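Local coordinates for AGR_L_2016p (Agrobacterium tumefaciens, PDB 2GVH), which probably hydrolyses the thioester bond of acyl-CoA molecules, releasing coenzyme A and the free carboxylic acid, at residues V58-A63 / V163-P168; T29-I34 / L52-R57; S195-K200 / S234-Q239; V35-T40 / E114-R119. All coordinates share one frame; numbering follows the deposited sequence.

Contact 1 of 4, residues V58-A63 / V163-P168; sequences VAFIAA and VEIVFP
Helix 58-63 passes strand 163-165 almost at a right angle, the axes crossing at 98° with a closest approach of 9.4 Å, and Ile61 faces Ile165 where they come nearest. No hydrogen bond crosses the gap, so the contact rests on aliphatic and aromatic surfaces. Ile61 supplies most of the helix side. Its CG1 lies anti to the carbonyl carbon and the chain runs on extended (chi2 172°), which carries CD1 out between two strand residues. The side chains of Ile61 and Ile165 lie alongside, running opposite ways, with Ile61 CG1 3.7 Å from Ile165 CD1. On the Val163 side, Ile61 CD1 rests 3.9 Å from Val163 CG2. Phe60 adds a smaller patch: its ring carbon CD2 lies 4.1 Å from Ile165 CD1, approached obliquely, the two side chains being roughly perpendicular. Alternation along the strand turns Val163 and Ile165 toward the helix, and their bulky apolar groups suit a contact without hydrogen bonds. Glu164, between them, starts away from the helix and folds back on its own backbone, its OE1 accepting the N-H of Ile165 at 2.6 Å through the anti lone pair. The contact joins the central helix 49-67 of the first hotdog unit to the first strand of the second unit, 160-165. Strand 29-35, through Thr29, and strand 220-231, through Ile221, line its flanks, while Phe178 of the second subunit meets the Phe60 ring edge-to-face.

Contact 2 of 4, residues T29-I34 / L52-R57; sequences TRLIDI and LALMDR
Leu31 and Asp33 of strand 29-35 meet Leu54 and Arg57 of helix 49-67, the helix wrapped by the sheet of the first hotdog unit. The short segments run nearly antiparallel, at 153°. Leu31 and Leu54 meet methyl group against methyl group, their side chains set crosswise, with Leu31 CD2 4.0 Å from Leu54 CD1 and hardly farther from Leu54 CD2. The side chain of Leu31 leaves the strand with CG anti to the backbone N (chi1 -172°), sending its two branches to different partners: CD2 goes to Leu54, and CD1 comes within 4.2 Å of Arg57 CD. Two residues along the strand, Asp33 points the same way, and both its CB and its OD2 lie 3.9 Å from Leu54 CD1. This alternation is what a strand offers to a helix packed on one of its faces. Leucines suit the middle of the interface, where both are buried and meet apolar surface. The strand pairs with strand 89-100 on one side, while a probable hydrogen bond between Arg30 and Val163 reaches strand 160-165 of the second hotdog unit. Arg57 suits the margin of the interface: its aliphatic part lies by Leu31, a bend at chi3 (-60°) turns the guanidinium, and NH1 forms a salt bridge with OE2 of Glu164. The carboxylate of Asp33, besides touching the leucine, is held by weak bonds. Its OD2 has a weak hydrogen bond with His42 NE2, and its OD1 a long, weak ion pair with Lys188, while the backbone N of Ile34 gives OD1 a further weak bond.

Contact 3 of 4, residues S195-K200 / S234-Q239; sequences SRYCGK and SSMSIQ
A Met-aromatic contact carries this pairing: Met236, modelled as selenomethionine, sets its selenium beside the ring of Tyr197. Met236 SE lies 3.6 Å from Tyr197 CD2 and 4.7 Å from the ring centroid, 58° off the ring normal, an oblique approach. Tyr197 reaches it with CG anti to the backbone N (chi1 -173°), while the Met236 chain bends at chi2 and chi3 to bring the selenium close to Tyr197 CB and CD2. A long, polarisable side chain suits this place, since it spans from the strand to the ring; Tyr197 itself is exposed and lies at the margin of the contact. Apolar packing adds a second, looser point, with Cys198 SG 4.2 Å from Met236 CE. Met236 also touches Ala194, about one turn earlier on the helix. These residues join the C-terminal end of helix 179-198, the central helix of the second hotdog unit, to strand 235-246 of the sheet that wraps it. Hydrogen bonds fall within the helical segment rather than across the contact. Gly199 N donates to Ser195 O at 2.8 Å, closing the last turn, and Gly199 then leaves the helix with a positive phi (76°), which glycine adopts easily. Beyond it, the hydroxyl OG of Ser195 donates to Lys200 O at 2.9 Å, approaching from above the carbonyl plane. This ties the returning chain to the helix. Cys198 SG takes a weak bond from Lys200 N, 3.4 Å away. Arg196, on another side of the helix, pairs its NH2 with Glu92 of the first unit.

Contact 4 of 4, residues V35-T40 / E114-R119; sequences VFPGDT and ETIIGR
Ile116 drives its CD1 methyl against the end of strand 29-35 and the turn that follows it, and this is the tight part of the contact. The methyl lies 3.6 Å from Val35 O and 4.1 Å from Pro37 CD, the isoleucine side chain standing roughly square to the proline. CG1 of Ile116 stands anti to the carbonyl carbon (chi1 -68°) and continues extended, long enough to span the gap; an isoleucine therefore fits, its other branch CG2 lying toward Ser195 of helix 179-198. No hydrogen bond links the two segments; the backbone of Val35 pairs with His89 of the neighbouring strand. The rigid ring of Pro37 suits the first of the two central places in the type II beta turn from Phe36 to Asp39, closed by Asp39 N donating to Phe36 O at 3.0 Å. Gly38 fills the second, with a positive phi of 83°, a conformation glycine adopts easily. This turn links strand 29-35 of the first hotdog sheet to helix 40-46, while 114-119 is the end of strand 104-115 and the bend that follows. On the solvent side the packing thins out: Ile117, Gly118 and Arg119 are exposed, and bonds within the bend help to hold it. Thr115 OG1 donates to Ile117 O at 2.7 Å, and Arg119 NE reaches Glu114 OE1 at 2.7 Å in a straight, in-plane salt bridge (170°). Gly118, also at positive phi, allows the reversal. In the Phe36-Asp39 turn, Pro37 O is hydrogen-bonded to Thr40 OG1 of the third subunit, which places this loop at a subunit interface.

The chain holds two hotdog units, and the contacts sample both and the seam between them. In sequence, contact 2 closes before contact 1 opens, contact 4 crosses both, and contact 3 comes last. Contacts 1 and 2, with centres about 8 Å apart, share helix 49-67, and strands 29-35 and 160-165 meet between them. Contacts 3 and 4, about 15 Å apart, meet where Gly199 O and Gly118 N are 2.8 Å apart in a probable hydrogen bond, binding the second unit's helix end to a first-unit bend. Contacts 1 and 3 lie farthest apart, about 27 Å between centres. The units are thus joined at more than one place.

Contact 1 of 4, residues V58-A63 / V163-P168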
# COMPACT_ATOMS: atom_id res chain seq x y z
N VAL B 58 16.42 0.98 -4.79
CA VAL B 58 17.52 1.85 -4.42
C VAL B 58 18.57 1.89 -5.53
O VAL B 58 19.32 2.87 -5.67
CB VAL B 58 18.12 1.44 -3.06
CG1 VAL B 58 18.46 -0.07 -3.04
CG2 VAL B 58 19.30 2.31 -2.70
N ALA B 59 18.61 0.84 -6.33
CA ALA B 59 19.43 0.83 -7.51
C ALA B 59 18.97 1.91 -8.46
O ALA B 59 19.78 2.73 -8.92
CB ALA B 59 19.36 -0.48 -8.17
N PHE B 60 17.67 1.89 -8.72
CA PHE B 60 17.00 2.86 -9.55
C PHE B 60 17.33 4.31 -9.14
O PHE B 60 17.88 5.10 -9.97
CB PHE B 60 15.50 2.60 -9.55
CG PHE B 60 14.69 3.70 -10.17
CD1 PHE B 60 14.54 3.78 -11.54
CD2 PHE B 60 14.09 4.66 -9.38
CE1 PHE B 60 13.79 4.79 -12.12
CE2 PHE B 60 13.34 5.69 -9.96
CZ PHE B 60 13.19 5.75 -11.32
N ILE B 61 17.06 4.62 -7.87
CA ILE B 61 17.37 5.94 -7.31
C ILE B 61 18.85 6.29 -7.56
O ILE B 61 19.16 7.40 -8.01
CB ILE B 61 17.07 5.98 -5.82
CG1 ILE B 61 15.57 5.72 -5.54
CG2 ILE B 61 17.52 7.29 -5.21
CD1 ILE B 61 15.24 5.56 -4.05
N ALA B 62 19.76 5.37 -7.26
CA ALA B 62 21.18 5.65 -7.43
C ALA B 62 21.49 6.08 -8.85
O ALA B 62 22.05 7.16 -9.07
CB ALA B 62 22.02 4.45 -7.05
N ALA B 63 21.12 5.23 -9.80
CA ALA B 63 21.20 5.49 -11.22
C ALA B 63 20.66 6.84 -11.61
O ALA B 63 21.33 7.59 -12.31
CB ALA B 63 20.46 4.41 -11.96
N VAL B 163 17.03 7.65 2.01
CA VAL B 163 16.08 8.16 1.00
C VAL B 163 14.91 7.19 0.77
O VAL B 163 14.93 6.06 1.20
CB VAL B 163 16.76 8.47 -0.36
CG1 VAL B 163 18.01 9.29 -0.19
CG2 VAL B 163 17.09 7.20 -1.06
N GLU B 164 13.90 7.68 0.08
CA GLU B 164 12.76 6.87 -0.33
C GLU B 164 12.11 7.68 -1.44
O GLU B 164 12.30 8.90 -1.54
CB GLU B 164 11.77 6.65 0.82
CG GLU B 164 10.59 5.69 0.52
CD GLU B 164 10.97 4.44 -0.29
OE1 GLU B 164 11.15 4.54 -1.52
OE2 GLU B 164 11.10 3.36 0.32
N ILE B 165 11.35 7.00 -2.29
CA ILE B 165 10.62 7.71 -3.33
C ILE B 165 9.28 8.10 -2.78
O ILE B 165 8.80 7.47 -1.84
CB ILE B 165 10.43 6.82 -4.54
CG1 ILE B 165 11.75 6.72 -5.27
CG2 ILE B 165 9.39 7.39 -5.49
CD1 ILE B 165 11.87 5.47 -6.05
N VAL B 166 8.71 9.17 -3.32
CA VAL B 166 7.36 9.61 -3.01
C VAL B 166 6.35 8.84 -3.89
O VAL B 166 6.39 8.92 -5.11
CB VAL B 166 7.20 11.16 -3.17
CG1 VAL B 166 5.75 11.63 -2.93
CG2 VAL B 166 8.11 11.91 -2.22
N PHE B 167 5.47 8.07 -3.26
CA PHE B 167 4.54 7.22 -4.01
C PHE B 167 3.23 7.96 -4.23
O PHE B 167 2.84 8.78 -3.40
CB PHE B 167 4.25 5.93 -3.25
CG PHE B 167 5.43 5.01 -3.12
CD1 PHE B 167 5.93 4.31 -4.23
CD2 PHE B 167 6.05 4.86 -1.88
CE1 PHE B 167 7.03 3.46 -4.10
CE2 PHE B 167 7.16 4.02 -1.74
CZ PHE B 167 7.64 3.31 -2.85
N PRO B 168 2.52 7.64 -5.32
CA PRO B 168 1.18 8.23 -5.57
C PRO B 168 0.25 8.15 -4.33
O PRO B 168 -0.42 9.12 -4.01
CB PRO B 168 0.61 7.35 -6.68
CG PRO B 168 1.82 6.81 -7.38
CD PRO B 168 2.92 6.69 -6.38

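Contact 2 of 4, residues T29-I34 / L52-R57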
# COMPACT_ATOMS: atom_id res chain seq x y z
N THR B 29 23.75 5.54 -2.04
CA THR B 29 22.36 5.81 -1.67
C THR B 29 21.84 4.71 -0.75
O THR B 29 21.97 3.52 -1.04
CB THR B 29 21.48 5.84 -2.92
OG1 THR B 29 21.98 6.82 -3.83
CG2 THR B 29 20.05 6.18 -2.56
N ARG B 30 21.23 5.11 0.35
CA ARG B 30 20.74 4.14 1.32
C ARG B 30 19.25 4.23 1.49
O ARG B 30 18.72 5.32 1.55
CB ARG B 30 21.48 4.32 2.65
CG ARG B 30 22.94 4.70 2.39
CD ARG B 30 23.68 5.20 3.62
NE ARG B 30 24.53 4.12 4.11
CZ ARG B 30 25.80 3.99 3.78
NH1 ARG B 30 26.37 4.88 2.99
NH2 ARG B 30 26.49 2.97 4.25
N LEU B 31 18.58 3.09 1.56
CA LEU B 31 17.14 2.98 1.77
C LEU B 31 16.90 1.98 2.89
O LEU B 31 17.44 0.89 2.85
CB LEU B 31 16.48 2.43 0.51
CG LEU B 31 14.97 2.38 0.35
CD1 LEU B 31 14.62 2.56 -1.12
CD2 LEU B 31 14.34 1.07 0.90
N ILE B 32 16.09 2.33 3.87
CA ILE B 32 16.02 1.56 5.07
C ILE B 32 14.59 1.17 5.36
O ILE B 32 13.71 2.00 5.33
CB ILE B 32 16.64 2.31 6.28
CG1 ILE B 32 18.15 2.30 6.14
CG2 ILE B 32 16.34 1.57 7.52
CD1 ILE B 32 18.93 3.15 7.10
N ASP B 33 14.38 -0.12 5.61
CA ASP B 33 13.07 -0.61 6.00
C ASP B 33 13.13 -1.37 7.32
O ASP B 33 14.08 -2.07 7.59
CB ASP B 33 12.51 -1.50 4.93
CG ASP B 33 10.99 -1.73 5.08
OD1 ASP B 33 10.33 -0.99 5.88
OD2 ASP B 33 10.46 -2.65 4.41
N ILE B 34 12.12 -1.23 8.14
CA ILE B 34 12.06 -1.96 9.41
C ILE B 34 11.16 -3.16 9.32
O ILE B 34 10.05 -3.03 8.87
CB ILE B 34 11.49 -1.09 10.50
CG1 ILE B 34 12.36 0.12 10.67
CG2 ILE B 34 11.42 -1.87 11.82
CD1 ILE B 34 11.54 1.31 10.90
N LEU B 52 13.79 -8.19 -2.83
CA LEU B 52 14.30 -7.99 -4.18
C LEU B 52 13.88 -6.64 -4.72
O LEU B 52 14.73 -5.87 -5.16
CB LEU B 52 13.85 -9.10 -5.11
CG LEU B 52 14.82 -10.26 -5.05
CD1 LEU B 52 14.31 -11.43 -5.83
CD2 LEU B 52 16.16 -9.82 -5.55
N ALA B 53 12.59 -6.36 -4.68
CA ALA B 53 12.05 -5.08 -5.14
C ALA B 53 12.79 -3.85 -4.56
O ALA B 53 13.08 -2.90 -5.27
CB ALA B 53 10.54 -5.02 -4.83
N LEU B 54 13.13 -3.90 -3.27
CA LEU B 54 13.77 -2.79 -2.59
C LEU B 54 15.18 -2.65 -3.05
O LEU B 54 15.66 -1.52 -3.23
CB LEU B 54 13.74 -2.93 -1.07
CG LEU B 54 12.41 -2.70 -0.38
CD1 LEU B 54 12.55 -2.46 1.12
CD2 LEU B 54 11.75 -1.54 -0.96
N MSE B 55 15.85 -3.77 -3.28
CA MSE B 55 17.17 -3.71 -3.89
C MSE B 55 17.10 -3.01 -5.25
O MSE B 55 17.95 -2.18 -5.58
CB MSE B 55 17.75 -5.09 -4.04
CG MSE B 55 18.01 -5.79 -2.71
SE MSE B 55 18.73 -7.63 -2.92
CE MSE B 55 20.54 -7.15 -3.28
N ASP B 56 16.08 -3.30 -6.05
CA ASP B 56 16.00 -2.65 -7.32
C ASP B 56 15.64 -1.19 -7.13
O ASP B 56 16.21 -0.32 -7.79
CB ASP B 56 15.06 -3.40 -8.25
CG ASP B 56 14.64 -2.60 -9.47
OD1 ASP B 56 15.34 -2.65 -10.50
OD2 ASP B 56 13.57 -1.94 -9.38
N ARG B 57 14.69 -0.90 -6.21
CA ARG B 57 14.32 0.53 -6.00
C ARG B 57 15.55 1.42 -5.69
O ARG B 57 15.74 2.48 -6.30
CB ARG B 57 13.25 0.70 -4.95
CG ARG B 57 12.40 2.00 -5.10
CD ARG B 57 11.51 2.26 -3.87
NE ARG B 57 10.60 1.16 -3.70
CZ ARG B 57 10.11 0.74 -2.54
NH1 ARG B 57 10.42 1.34 -1.39
NH2 ARG B 57 9.29 -0.29 -2.53

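Contact 3 of 4, residues S195-K200 / S234-Q239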
# COMPACT_ATOMS: atom_id res chain seq x y z
N SER B 195 17.10 3.50 17.75
CA SER B 195 17.18 2.06 18.01
C SER B 195 18.58 1.57 17.80
O SER B 195 19.10 0.79 18.59
CB SER B 195 16.23 1.30 17.10
OG SER B 195 16.46 -0.08 17.25
N ARG B 196 19.20 2.05 16.74
CA ARG B 196 20.64 1.80 16.52
C ARG B 196 21.46 2.23 17.71
O ARG B 196 22.33 1.50 18.13
CB ARG B 196 21.14 2.47 15.23
CG ARG B 196 20.77 1.66 13.99
CD ARG B 196 21.27 2.31 12.73
NE ARG B 196 21.08 1.50 11.53
CZ ARG B 196 21.37 1.93 10.30
NH1 ARG B 196 21.85 3.15 10.11
NH2 ARG B 196 21.20 1.14 9.25
N TYR B 197 21.15 3.39 18.28
CA TYR B 197 21.92 3.91 19.42
C TYR B 197 21.81 3.02 20.64
O TYR B 197 22.80 2.70 21.26
CB TYR B 197 21.44 5.31 19.78
CG TYR B 197 22.29 5.98 20.82
CD1 TYR B 197 23.44 6.68 20.45
CD2 TYR B 197 21.98 5.89 22.17
CE1 TYR B 197 24.25 7.29 21.40
CE2 TYR B 197 22.79 6.49 23.14
CZ TYR B 197 23.92 7.19 22.74
OH TYR B 197 24.74 7.80 23.66
N CYS B 198 20.61 2.62 21.01
CA CYS B 198 20.47 1.90 22.26
C CYS B 198 20.56 0.36 22.11
O CYS B 198 20.70 -0.34 23.10
CB CYS B 198 19.17 2.32 22.94
SG CYS B 198 17.63 1.77 22.11
N GLY B 199 20.46 -0.15 20.88
CA GLY B 199 20.48 -1.59 20.65
C GLY B 199 19.17 -2.29 20.99
O GLY B 199 19.11 -3.50 21.03
N LYS B 200 18.11 -1.52 21.19
CA LYS B 200 16.84 -2.08 21.64
C LYS B 200 15.72 -1.58 20.76
O LYS B 200 15.89 -0.62 19.99
CB LYS B 200 16.57 -1.69 23.10
CG LYS B 200 17.55 -2.22 24.13
CD LYS B 200 17.27 -1.62 25.53
CE LYS B 200 17.56 -2.62 26.64
NZ LYS B 200 19.01 -2.88 26.78
N SER B 234 16.05 6.61 30.22
CA SER B 234 15.45 5.68 29.26
C SER B 234 15.07 6.25 27.88
O SER B 234 14.69 5.50 26.99
CB SER B 234 14.27 4.94 29.90
OG SER B 234 13.14 5.77 29.95
N SER B 235 15.16 7.56 27.70
CA SER B 235 14.74 8.16 26.44
C SER B 235 15.87 8.86 25.72
O SER B 235 16.89 9.18 26.31
CB SER B 235 13.64 9.17 26.70
OG SER B 235 14.12 10.18 27.55
N MSE B 236 15.69 9.07 24.42
CA MSE B 236 16.59 9.95 23.66
C MSE B 236 15.73 10.94 22.93
O MSE B 236 14.53 10.71 22.72
CB MSE B 236 17.40 9.20 22.60
CG MSE B 236 18.44 8.21 23.10
SE MSE B 236 18.41 6.54 22.03
CE MSE B 236 16.80 5.87 22.63
N SER B 237 16.40 12.01 22.52
CA SER B 237 15.86 13.02 21.66
C SER B 237 16.62 13.06 20.33
O SER B 237 17.86 13.31 20.26
CB SER B 237 15.94 14.37 22.35
OG SER B 237 15.62 15.41 21.45
N ILE B 238 15.86 12.85 19.27
CA ILE B 238 16.41 12.66 17.96
C ILE B 238 16.00 13.85 17.14
O ILE B 238 14.85 14.25 17.19
CB ILE B 238 15.85 11.40 17.26
CG1 ILE B 238 16.33 10.12 17.96
CG2 ILE B 238 16.34 11.36 15.80
CD1 ILE B 238 15.55 9.75 19.16
N GLN B 239 16.98 14.44 16.44
CA GLN B 239 16.69 15.47 15.47
C GLN B 239 16.62 14.83 14.11
O GLN B 239 17.42 14.00 13.80
CB GLN B 239 17.78 16.54 15.45
CG GLN B 239 17.70 17.44 14.24
CD GLN B 239 18.64 18.61 14.36
OE1 GLN B 239 18.42 19.51 15.19
NE2 GLN B 239 19.71 18.63 13.55

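Contact 4 of 4, residues V35-T40 / E114-R119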
# COMPACT_ATOMS: atom_id res chain seq x y z
N VAL B 35 11.63 -4.32 9.77
CA VAL B 35 10.73 -5.48 9.97
C VAL B 35 10.58 -5.67 11.47
O VAL B 35 11.55 -5.99 12.15
CB VAL B 35 11.34 -6.77 9.36
CG1 VAL B 35 10.47 -7.97 9.63
CG2 VAL B 35 11.54 -6.62 7.89
N PHE B 36 9.39 -5.48 12.00
CA PHE B 36 9.14 -5.63 13.45
C PHE B 36 9.07 -7.07 13.95
O PHE B 36 8.66 -7.96 13.21
CB PHE B 36 7.82 -4.94 13.84
CG PHE B 36 7.91 -3.46 13.87
CD1 PHE B 36 7.68 -2.70 12.74
CD2 PHE B 36 8.24 -2.81 15.04
CE1 PHE B 36 7.79 -1.30 12.76
CE2 PHE B 36 8.35 -1.41 15.08
CZ PHE B 36 8.12 -0.66 13.94
N PRO B 37 9.43 -7.30 15.23
CA PRO B 37 9.41 -8.65 15.80
C PRO B 37 8.02 -9.26 15.67
O PRO B 37 7.04 -8.61 16.00
CB PRO B 37 9.76 -8.42 17.27
CG PRO B 37 10.55 -7.19 17.26
CD PRO B 37 9.89 -6.32 16.23
N GLY B 38 7.94 -10.47 15.15
CA GLY B 38 6.67 -11.14 15.03
C GLY B 38 5.85 -10.79 13.80
O GLY B 38 4.79 -11.39 13.60
N ASP B 39 6.29 -9.82 12.98
CA ASP B 39 5.58 -9.55 11.71
C ASP B 39 5.94 -10.57 10.62
O ASP B 39 6.81 -10.31 9.77
CB ASP B 39 5.81 -8.12 11.20
CG ASP B 39 4.99 -7.82 9.94
N THR B 40 5.27 -11.73 10.63
CA THR B 40 5.61 -12.84 9.73
C THR B 40 5.38 -12.53 8.25
O THR B 40 6.04 -13.10 7.38
CB THR B 40 4.88 -14.17 10.10
OG1 THR B 40 3.46 -13.96 10.11
CG2 THR B 40 5.35 -14.72 11.47
N GLU B 114 20.18 -6.06 10.32
CA GLU B 114 20.72 -6.08 11.67
C GLU B 114 19.58 -6.25 12.66
O GLU B 114 18.56 -5.58 12.51
CB GLU B 114 21.45 -4.78 11.95
CG GLU B 114 22.81 -4.72 11.32
CD GLU B 114 23.51 -3.37 11.48
OE1 GLU B 114 23.32 -2.67 12.51
OE2 GLU B 114 24.27 -3.01 10.55
N THR B 115 19.72 -7.11 13.67
CA THR B 115 18.65 -7.28 14.64
C THR B 115 18.37 -5.94 15.28
O THR B 115 19.28 -5.13 15.45
CB THR B 115 18.95 -8.29 15.79
OG1 THR B 115 20.17 -7.95 16.42
CG2 THR B 115 19.01 -9.68 15.29
N ILE B 116 17.11 -5.71 15.63
CA ILE B 116 16.72 -4.53 16.34
C ILE B 116 17.29 -4.64 17.74
O ILE B 116 17.87 -3.69 18.24
CB ILE B 116 15.17 -4.37 16.38
CG1 ILE B 116 14.65 -4.08 14.98
CG2 ILE B 116 14.75 -3.29 17.37
CD1 ILE B 116 13.21 -4.29 14.81
N ILE B 117 17.10 -5.81 18.37
CA ILE B 117 17.64 -6.08 19.69
C ILE B 117 19.03 -6.66 19.50
O ILE B 117 19.17 -7.75 18.96
CB ILE B 117 16.76 -7.06 20.53
CG1 ILE B 117 15.35 -6.50 20.73
CG2 ILE B 117 17.42 -7.35 21.88
CD1 ILE B 117 14.32 -7.58 20.86
N GLY B 118 20.06 -5.92 19.92
CA GLY B 118 21.43 -6.39 19.83
C GLY B 118 22.25 -5.90 18.65
O GLY B 118 23.47 -5.90 18.71
N ARG B 119 21.60 -5.50 17.55
CA ARG B 119 22.34 -5.02 16.33
C ARG B 119 23.35 -6.05 15.77
O ARG B 119 24.51 -5.73 15.48
CB ARG B 119 23.05 -3.68 16.60
CG ARG B 119 22.59 -2.55 15.74
CD ARG B 119 23.59 -1.38 15.77
NE ARG B 119 23.86 -0.90 14.42
CZ ARG B 119 24.42 0.27 14.14
NH1 ARG B 119 24.79 1.10 15.11
NH2 ARG B 119 24.61 0.61 12.86